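Side-chain contacts in aldo-keto reductase family 1 member C1 (Caenorhabditis elegans, PDB 1QWK), which probably reduces aldehydes and related carbonyl compounds with NADPH, as an aldose reductase-like member of the aldo-keto reductase family: residues Glu177-Leu180 with Tyr181-Gln184; His185-Val188 with Asp189-Lys193; Ala225-Asp228 with Leu229-Gln232. All blocks are in the same frame, centred on the assembly; numbering follows the deposited sequence.

Contact 1 of 3, residues Glu177-Leu180 with Tyr181-Gln184; sequences ELHL and YFPQ
Gln-184 reaches back across the loop to Glu-177, and between them the chain folds into a type I beta turn from His-179 to Phe-182. The loop leaves strand 173-177 of the TIM barrel and leads into helix 185-193, with Gln-184 at the N-cap position. Outward from the backbone of Gln-184, CB packs against Leu-178 CD1 at 4.0 Å. CG then passes 3.3 Å from Glu-177 O, and the chain bends at chi2 (-104°), which brings the amide round to the same oxygen. There Gln-184 NE2 gives a nearly straight hydrogen bond of 2.8 Å to Glu-177 O, which lies almost in the plane of the amide and receives the bond in its own carbonyl plane. Glutamine suits this place because it supplies an N-H for a strand-end carbonyl and enough methylenes to get there.

The turn is held by two backbone bonds, Phe-182 N to His-179 O at 2.9 Å and His-179 N to Phe-182 O at 3.3 Å, pairing them as a single antiparallel bridge. CB of Phe-182 makes a CH-pi contact over one face of the His-179 ring. With CG anti to the backbone nitrogen (chi1 -166°), the Phe-182 ring swings beside Glu-177, whose extended chain it crosses at about a right angle. The Glu-177 carboxylate is fixed by the backbone nitrogens of Leu-298 and Phe-299. Leu-180 CG packs on Tyr-181 CD1 at 3.9 Å, and Tyr-181 OH is hydrogen-bonded to Asp-231. Pro-183 and Leu-180 meet Tyr-252 of helix 245-255. At its edge, the phenyl ring brings Phe-182 CD2 to 3.6 Å from Glu-177 O.

Contact 2 of 3, residues His185-Val188 with Asp189-Lys193; sequences HDHV and DFCKK
His-185 to Val-188 and Asp-189 to Lys-192 are joined by four successive backbone bonds of alpha-helical spacing, each linking an N-H to the carbonyl four residues earlier. They run from Asp-189 N to His-185 O at 3.0 Å through to Lys-192 N to Val-188 O at 2.9 Å. This is helix 185-193, the helix of a beta-alpha-beta unit of the TIM barrel, between strands 173-177 and 197-201.

On the inner side, His-187 and Cys-191 form a sulfur-aromatic contact one turn apart. Cys-191 SG sits over a face of the imidazole, 3.8 Å from the centroid of the His-187 ring and displaced toward its rim, so that NE2 of His-187 is the closest ring atom, at 3.5 Å. The ring gets there with CG anti to the backbone nitrogen (chi1 -175°), directed at strand 173-177. Both its nitrogens are satisfied: NE2 pairs with Ser-174 OG and ND1 with Asn-157 OD1, which fix the ring's rotation while the thiol sulfur lies over its face. An alanine in place of His-187 would probably leave Ser-174 OG and Asn-157 OD1 without these partners and strip Cys-191 SG of the ring beneath it.

Phe-190 turns its ring to helix 157-164, where it packs on Ile-160 and Ser-161. The outer side is polar, with Asp-189 and Lys-192 exposed. Val-188 is buried, touching Leu-178 and Arg-256, and the methylenes of Lys-192 run alongside it, pointing the same way, before the lysine chain turns at chi4. Lys-192 CG passes 3.2 Å from Val-188 O. Farther out the packing is tighter than usual, with Lys-192 CE 3.5 Å from Val-188 CG1.

Contact 3 of 3, residues Ala225-Asp228 with Leu229-Gln232; sequences APSD and LQDQ
Ser-227 O accepts the backbone N-H of Gln-230 at 3.0 Å, and one residue on, Asp-228 O accepts that of Asp-231 at 3.2 Å. In both the donor stands well above the carbonyl plane, consistent with the tight i to i+3 spacing. The Ser-227 hydroxyl is used too: its OG donates to Ala-225 O at 2.9 Å, reaching it because OG lies between the backbone nitrogen and the carbonyl carbon (chi1 59°). Serine fits here, being short enough to bond to a carbonyl only two residues back. That same oxygen is also brushed by the aliphatic part of Gln-230, whose CG comes to 3.2 Å from Ala-225 O. The chain of Gln-230 bends at chi2 (-57°), and its NE2 bonds to Gly-208 O, the backbone of Gly-208 being also paired with Ala-225.

The two backbone bonds to Ser-227 O and Asp-228 O make a short 3-10 turn that delivers the chain into helix 232-241, with Asp-231 as its N-cap. The cap is made by Asp-231 OD2, which accepts from Val-234 N and, weakly, from Asn-233 N, an arrangement in which the helix dipole would probably help to stabilise the carboxylate. Its other oxygen, OD1, is hydrogen-bonded to Tyr-181 OH, so both oxygens of this buried carboxylate are engaged. Asp-228, likewise buried, faces the same loop, where its OD2 accepts the backbone N-H of Tyr-181. Leu-229, next after Asp-228, carries no polar end and instead packs on Pro-245, Ala-246 and Leu-249 of helix 245-255. CB of Asp-231 lies 3.4 Å from Asp-228 O.

Contacts 1 and 2 follow one another along the chain and belong to a single beta-alpha-beta unit; they touch where Leu-178 CD1 meets Val-188 CG2 at 3.6 Å. Contact 1 also meets contact 3, through polar atoms rather than methyl groups, while contacts 2 and 3 are about 25 Å apart between centres and do not touch. Contact 2 is two-sided, with a buried side against the barrel and a charged outer side, and rests on regular helical bonding. Contacts 1 and 3 are irregular, partly buried loops that each lead into a helix, and several side chains there bond to backbone polar groups. Helix 245-255 packs against both loops.

Contact 1 of 3, residues Glu177-Leu180 with Tyr181-Gln184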
loop_
_atom_site.group_PDB
_atom_site.type_symbol
_atom_site.label_atom_id
_atom_site.label_comp_id
_atom_site.label_asym_id
_atom_site.label_seq_id
_atom_site.Cartn_x
_atom_site.Cartn_y
_atom_site.Cartn_z
ATOM N N GLU A 177 -6.500 3.444 -1.189
ATOM C CA GLU A 177 -6.049 4.591 -1.960
ATOM C C GLU A 177 -6.231 5.787 -1.035
ATOM O O GLU A 177 -7.311 5.986 -0.486
ATOM C CB GLU A 177 -6.923 4.785 -3.201
ATOM C CG GLU A 177 -6.514 5.990 -4.037
ATOM C CD GLU A 177 -7.492 6.297 -5.160
ATOM O OE1 GLU A 177 -8.280 5.400 -5.529
ATOM O OE2 GLU A 177 -7.452 7.437 -5.681
ATOM N N LEU A 178 -5.178 6.574 -0.848
ATOM C CA LEU A 178 -5.272 7.742 0.012
ATOM C C LEU A 178 -4.205 8.758 -0.359
ATOM O O LEU A 178 -3.011 8.467 -0.340
ATOM C CB LEU A 178 -5.127 7.346 1.490
ATOM C CG LEU A 178 -5.480 8.412 2.540
ATOM C CD1 LEU A 178 -5.797 7.733 3.865
ATOM C CD2 LEU A 178 -4.336 9.415 2.699
ATOM N N HIS A 179 -4.656 9.952 -0.718
ATOM C CA HIS A 179 -3.764 11.043 -1.081
ATOM C C HIS A 179 -4.536 12.341 -0.897
ATOM O O HIS A 179 -5.728 12.309 -0.601
ATOM C CB HIS A 179 -3.242 10.895 -2.522
ATOM C CG HIS A 179 -4.303 10.607 -3.541
ATOM N ND1 HIS A 179 -4.876 9.362 -3.686
ATOM C CD2 HIS A 179 -4.867 11.393 -4.490
ATOM C CE1 HIS A 179 -5.743 9.392 -4.684
ATOM N NE2 HIS A 179 -5.755 10.612 -5.188
ATOM N N LEU A 180 -3.865 13.476 -1.047
ATOM C CA LEU A 180 -4.524 14.764 -0.838
ATOM C C LEU A 180 -5.850 14.924 -1.565
ATOM O O LEU A 180 -6.824 15.412 -0.984
ATOM C CB LEU A 180 -3.596 15.912 -1.231
ATOM C CG LEU A 180 -4.161 17.314 -0.953
ATOM C CD1 LEU A 180 -4.498 17.458 0.529
ATOM C CD2 LEU A 180 -3.137 18.355 -1.375
ATOM N N TYR A 181 -5.891 14.512 -2.829
ATOM C CA TYR A 181 -7.109 14.631 -3.618
ATOM C C TYR A 181 -8.083 13.449 -3.489
ATOM O O TYR A 181 -8.894 13.197 -4.373
ATOM C CB TYR A 181 -6.747 14.911 -5.083
ATOM C CG TYR A 181 -6.374 16.364 -5.349
ATOM C CD1 TYR A 181 -6.185 17.267 -4.294
ATOM C CD2 TYR A 181 -6.231 16.842 -6.654
ATOM C CE1 TYR A 181 -5.866 18.606 -4.536
ATOM C CE2 TYR A 181 -5.912 18.179 -6.905
ATOM C CZ TYR A 181 -5.734 19.055 -5.843
ATOM O OH TYR A 181 -5.438 20.376 -6.082
ATOM N N PHE A 182 -7.978 12.734 -2.368
ATOM C CA PHE A 182 -8.861 11.614 -2.013
ATOM C C PHE A 182 -8.453 11.252 -0.584
ATOM O O PHE A 182 -7.921 10.162 -0.323
ATOM C CB PHE A 182 -8.683 10.409 -2.944
ATOM C CG PHE A 182 -9.795 9.402 -2.823
ATOM C CD1 PHE A 182 -11.119 9.774 -3.077
ATOM C CD2 PHE A 182 -9.535 8.100 -2.409
ATOM C CE1 PHE A 182 -12.163 8.862 -2.917
ATOM C CE2 PHE A 182 -10.571 7.177 -2.246
ATOM C CZ PHE A 182 -11.892 7.556 -2.499
ATOM N N PRO A 183 -8.699 12.182 0.358
ATOM C CA PRO A 183 -8.408 12.137 1.795
ATOM C C PRO A 183 -8.890 10.957 2.619
ATOM O O PRO A 183 -8.257 10.601 3.612
ATOM C CB PRO A 183 -9.008 13.445 2.316
ATOM C CG PRO A 183 -9.019 14.329 1.154
ATOM C CD PRO A 183 -9.438 13.417 0.037
ATOM N N GLN A 184 -10.022 10.373 2.236
ATOM C CA GLN A 184 -10.580 9.246 2.974
ATOM C C GLN A 184 -10.726 9.572 4.469
ATOM O O GLN A 184 -10.343 8.777 5.330
ATOM C CB GLN A 184 -9.683 8.017 2.789
ATOM C CG GLN A 184 -9.624 7.516 1.347
ATOM C CD GLN A 184 -10.453 6.264 1.122
ATOM O OE1 GLN A 184 -11.612 6.183 1.535
ATOM N NE2 GLN A 184 -9.865 5.284 0.449
#

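Contact 2 of 3, residues His185-Val188 with Asp189-Lys193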
loop_
_atom_site.group_PDB
_atom_site.type_symbol
_atom_site.label_atom_id
_atom_site.label_comp_id
_atom_site.label_asym_id
_atom_site.label_seq_id
_atom_site.Cartn_x
_atom_site.Cartn_y
_atom_site.Cartn_z
ATOM N N HIS A 185 -11.280 10.742 4.779
ATOM C CA HIS A 185 -11.462 11.137 6.174
ATOM C C HIS A 185 -12.313 10.134 6.947
ATOM O O HIS A 185 -11.978 9.759 8.071
ATOM C CB HIS A 185 -12.112 12.522 6.262
ATOM C CG HIS A 185 -11.249 13.627 5.741
ATOM N ND1 HIS A 185 -10.054 13.979 6.329
ATOM C CD2 HIS A 185 -11.401 14.449 4.676
ATOM C CE1 HIS A 185 -9.505 14.969 5.646
ATOM N NE2 HIS A 185 -10.303 15.272 4.639
ATOM N N ASP A 186 -13.411 9.700 6.339
ATOM C CA ASP A 186 -14.319 8.750 6.975
ATOM C C ASP A 186 -13.650 7.412 7.284
ATOM O O ASP A 186 -13.797 6.878 8.382
ATOM C CB ASP A 186 -15.543 8.518 6.085
ATOM C CG ASP A 186 -16.609 7.676 6.764
ATOM O OD1 ASP A 186 -17.142 8.115 7.806
ATOM O OD2 ASP A 186 -16.915 6.576 6.260
ATOM N N HIS A 187 -12.915 6.870 6.318
ATOM C CA HIS A 187 -12.256 5.583 6.527
ATOM C C HIS A 187 -11.192 5.653 7.616
ATOM O O HIS A 187 -11.134 4.785 8.488
ATOM C CB HIS A 187 -11.625 5.080 5.227
ATOM C CG HIS A 187 -11.040 3.704 5.336
ATOM N ND1 HIS A 187 -11.808 2.587 5.583
ATOM C CD2 HIS A 187 -9.764 3.264 5.217
ATOM C CE1 HIS A 187 -11.031 1.517 5.609
ATOM N NE2 HIS A 187 -9.786 1.902 5.389
ATOM N N VAL A 188 -10.356 6.686 7.571
ATOM C CA VAL A 188 -9.300 6.842 8.567
ATOM C C VAL A 188 -9.891 6.994 9.965
ATOM O O VAL A 188 -9.394 6.402 10.919
ATOM C CB VAL A 188 -8.395 8.056 8.235
ATOM C CG1 VAL A 188 -7.353 8.259 9.334
ATOM C CG2 VAL A 188 -7.704 7.829 6.902
ATOM N N ASP A 189 -10.952 7.786 10.093
ATOM C CA ASP A 189 -11.580 7.958 11.399
ATOM C C ASP A 189 -12.157 6.634 11.889
ATOM O O ASP A 189 -12.058 6.307 13.070
ATOM C CB ASP A 189 -12.668 9.030 11.337
ATOM C CG ASP A 189 -12.089 10.424 11.181
ATOM O OD1 ASP A 189 -11.080 10.725 11.854
ATOM O OD2 ASP A 189 -12.636 11.225 10.396
ATOM N N PHE A 190 -12.748 5.871 10.974
ATOM C CA PHE A 190 -13.317 4.573 11.315
ATOM C C PHE A 190 -12.219 3.640 11.828
ATOM O O PHE A 190 -12.376 2.991 12.861
ATOM C CB PHE A 190 -13.975 3.949 10.086
ATOM C CG PHE A 190 -14.399 2.522 10.279
ATOM C CD1 PHE A 190 -15.585 2.212 10.937
ATOM C CD2 PHE A 190 -13.597 1.481 9.813
ATOM C CE1 PHE A 190 -15.977 0.886 11.112
ATOM C CE2 PHE A 190 -13.976 0.155 9.984
ATOM C CZ PHE A 190 -15.166 -0.145 10.640
ATOM N N CYS A 191 -11.112 3.574 11.097
ATOM C CA CYS A 191 -9.998 2.710 11.479
ATOM C C CYS A 191 -9.387 3.110 12.818
ATOM O O CYS A 191 -9.036 2.249 13.626
ATOM C CB CYS A 191 -8.923 2.718 10.387
ATOM S SG CYS A 191 -9.401 1.838 8.870
ATOM N N LYS A 192 -9.259 4.411 13.053
ATOM C CA LYS A 192 -8.699 4.890 14.311
ATOM C C LYS A 192 -9.569 4.417 15.471
ATOM O O LYS A 192 -9.058 3.992 16.509
ATOM C CB LYS A 192 -8.611 6.418 14.312
ATOM C CG LYS A 192 -7.519 6.981 13.418
ATOM C CD LYS A 192 -7.580 8.503 13.364
ATOM C CE LYS A 192 -6.408 9.092 12.585
ATOM N NZ LYS A 192 -5.103 8.908 13.279
ATOM N N LYS A 193 -10.883 4.477 15.287
ATOM C CA LYS A 193 -11.818 4.058 16.322
ATOM C C LYS A 193 -11.671 2.592 16.700
ATOM O O LYS A 193 -11.874 2.225 17.857
ATOM C CB LYS A 193 -13.260 4.313 15.878
ATOM C CG LYS A 193 -13.675 5.773 15.888
ATOM C CD LYS A 193 -15.176 5.900 15.674
ATOM C CE LYS A 193 -15.652 7.339 15.791
ATOM N NZ LYS A 193 -15.075 8.218 14.736
#

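Contact 3 of 3, residues Ala225-Asp228 with Leu229-Gln232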
loop_
_atom_site.group_PDB
_atom_site.type_symbol
_atom_site.label_atom_id
_atom_site.label_comp_id
_atom_site.label_asym_id
_atom_site.label_seq_id
_atom_site.Cartn_x
_atom_site.Cartn_y
_atom_site.Cartn_z
ATOM N N ALA A 225 0.288 19.159 -15.004
ATOM C CA ALA A 225 -1.008 18.543 -15.268
ATOM C C ALA A 225 -1.847 18.628 -13.994
ATOM O O ALA A 225 -1.298 18.608 -12.895
ATOM C CB ALA A 225 -0.818 17.080 -15.679
ATOM N N PRO A 226 -3.185 18.731 -14.124
ATOM C CA PRO A 226 -4.064 18.815 -12.948
ATOM C C PRO A 226 -3.839 17.611 -12.046
ATOM O O PRO A 226 -4.121 16.473 -12.429
ATOM C CB PRO A 226 -5.463 18.839 -13.560
ATOM C CG PRO A 226 -5.290 18.069 -14.833
ATOM C CD PRO A 226 -3.981 18.608 -15.358
ATOM N N SER A 227 -3.346 17.868 -10.838
ATOM C CA SER A 227 -3.028 16.784 -9.919
ATOM C C SER A 227 -2.652 17.288 -8.536
ATOM O O SER A 227 -2.447 18.485 -8.335
ATOM C CB SER A 227 -1.845 16.015 -10.479
ATOM O OG SER A 227 -0.741 16.897 -10.622
ATOM N N ASP A 228 -2.532 16.353 -7.597
ATOM C CA ASP A 228 -2.155 16.664 -6.218
ATOM C C ASP A 228 -0.804 17.387 -6.203
ATOM O O ASP A 228 -0.601 18.337 -5.450
ATOM C CB ASP A 228 -2.001 15.375 -5.388
ATOM C CG ASP A 228 -3.156 14.405 -5.555
ATOM O OD1 ASP A 228 -3.516 14.075 -6.708
ATOM O OD2 ASP A 228 -3.690 13.947 -4.520
ATOM N N LEU A 229 0.126 16.914 -7.029
ATOM C CA LEU A 229 1.465 17.494 -7.102
ATOM C C LEU A 229 1.506 18.940 -7.590
ATOM O O LEU A 229 2.482 19.651 -7.345
ATOM C CB LEU A 229 2.364 16.631 -7.992
ATOM C CG LEU A 229 2.812 15.295 -7.387
ATOM C CD1 LEU A 229 3.294 14.363 -8.492
ATOM C CD2 LEU A 229 3.917 15.542 -6.363
ATOM N N GLN A 230 0.456 19.375 -8.278
ATOM C CA GLN A 230 0.406 20.739 -8.795
ATOM C C GLN A 230 -0.541 21.639 -8.015
ATOM O O GLN A 230 -0.792 22.776 -8.418
ATOM C CB GLN A 230 -0.004 20.736 -10.270
ATOM C CG GLN A 230 0.984 20.060 -11.209
ATOM C CD GLN A 230 2.368 20.671 -11.146
ATOM O OE1 GLN A 230 2.523 21.869 -10.912
ATOM N NE2 GLN A 230 3.387 19.848 -11.376
ATOM N N ASP A 231 -1.072 21.134 -6.904
ATOM C CA ASP A 231 -1.980 21.918 -6.067
ATOM C C ASP A 231 -1.245 23.176 -5.611
ATOM O O ASP A 231 -0.089 23.107 -5.190
ATOM C CB ASP A 231 -2.411 21.105 -4.842
ATOM C CG ASP A 231 -3.306 21.893 -3.905
ATOM O OD1 ASP A 231 -4.538 21.894 -4.108
ATOM O OD2 ASP A 231 -2.772 22.528 -2.975
ATOM N N GLN A 232 -1.915 24.323 -5.693
ATOM C CA GLN A 232 -1.302 25.594 -5.312
ATOM C C GLN A 232 -0.788 25.604 -3.878
ATOM O O GLN A 232 0.298 26.110 -3.613
ATOM C CB GLN A 232 -2.300 26.746 -5.503
ATOM C CG GLN A 232 -1.674 28.137 -5.400
ATOM C CD GLN A 232 -1.485 28.615 -3.964
ATOM O OE1 GLN A 232 -0.761 29.581 -3.710
ATOM N NE2 GLN A 232 -2.149 27.951 -3.023
#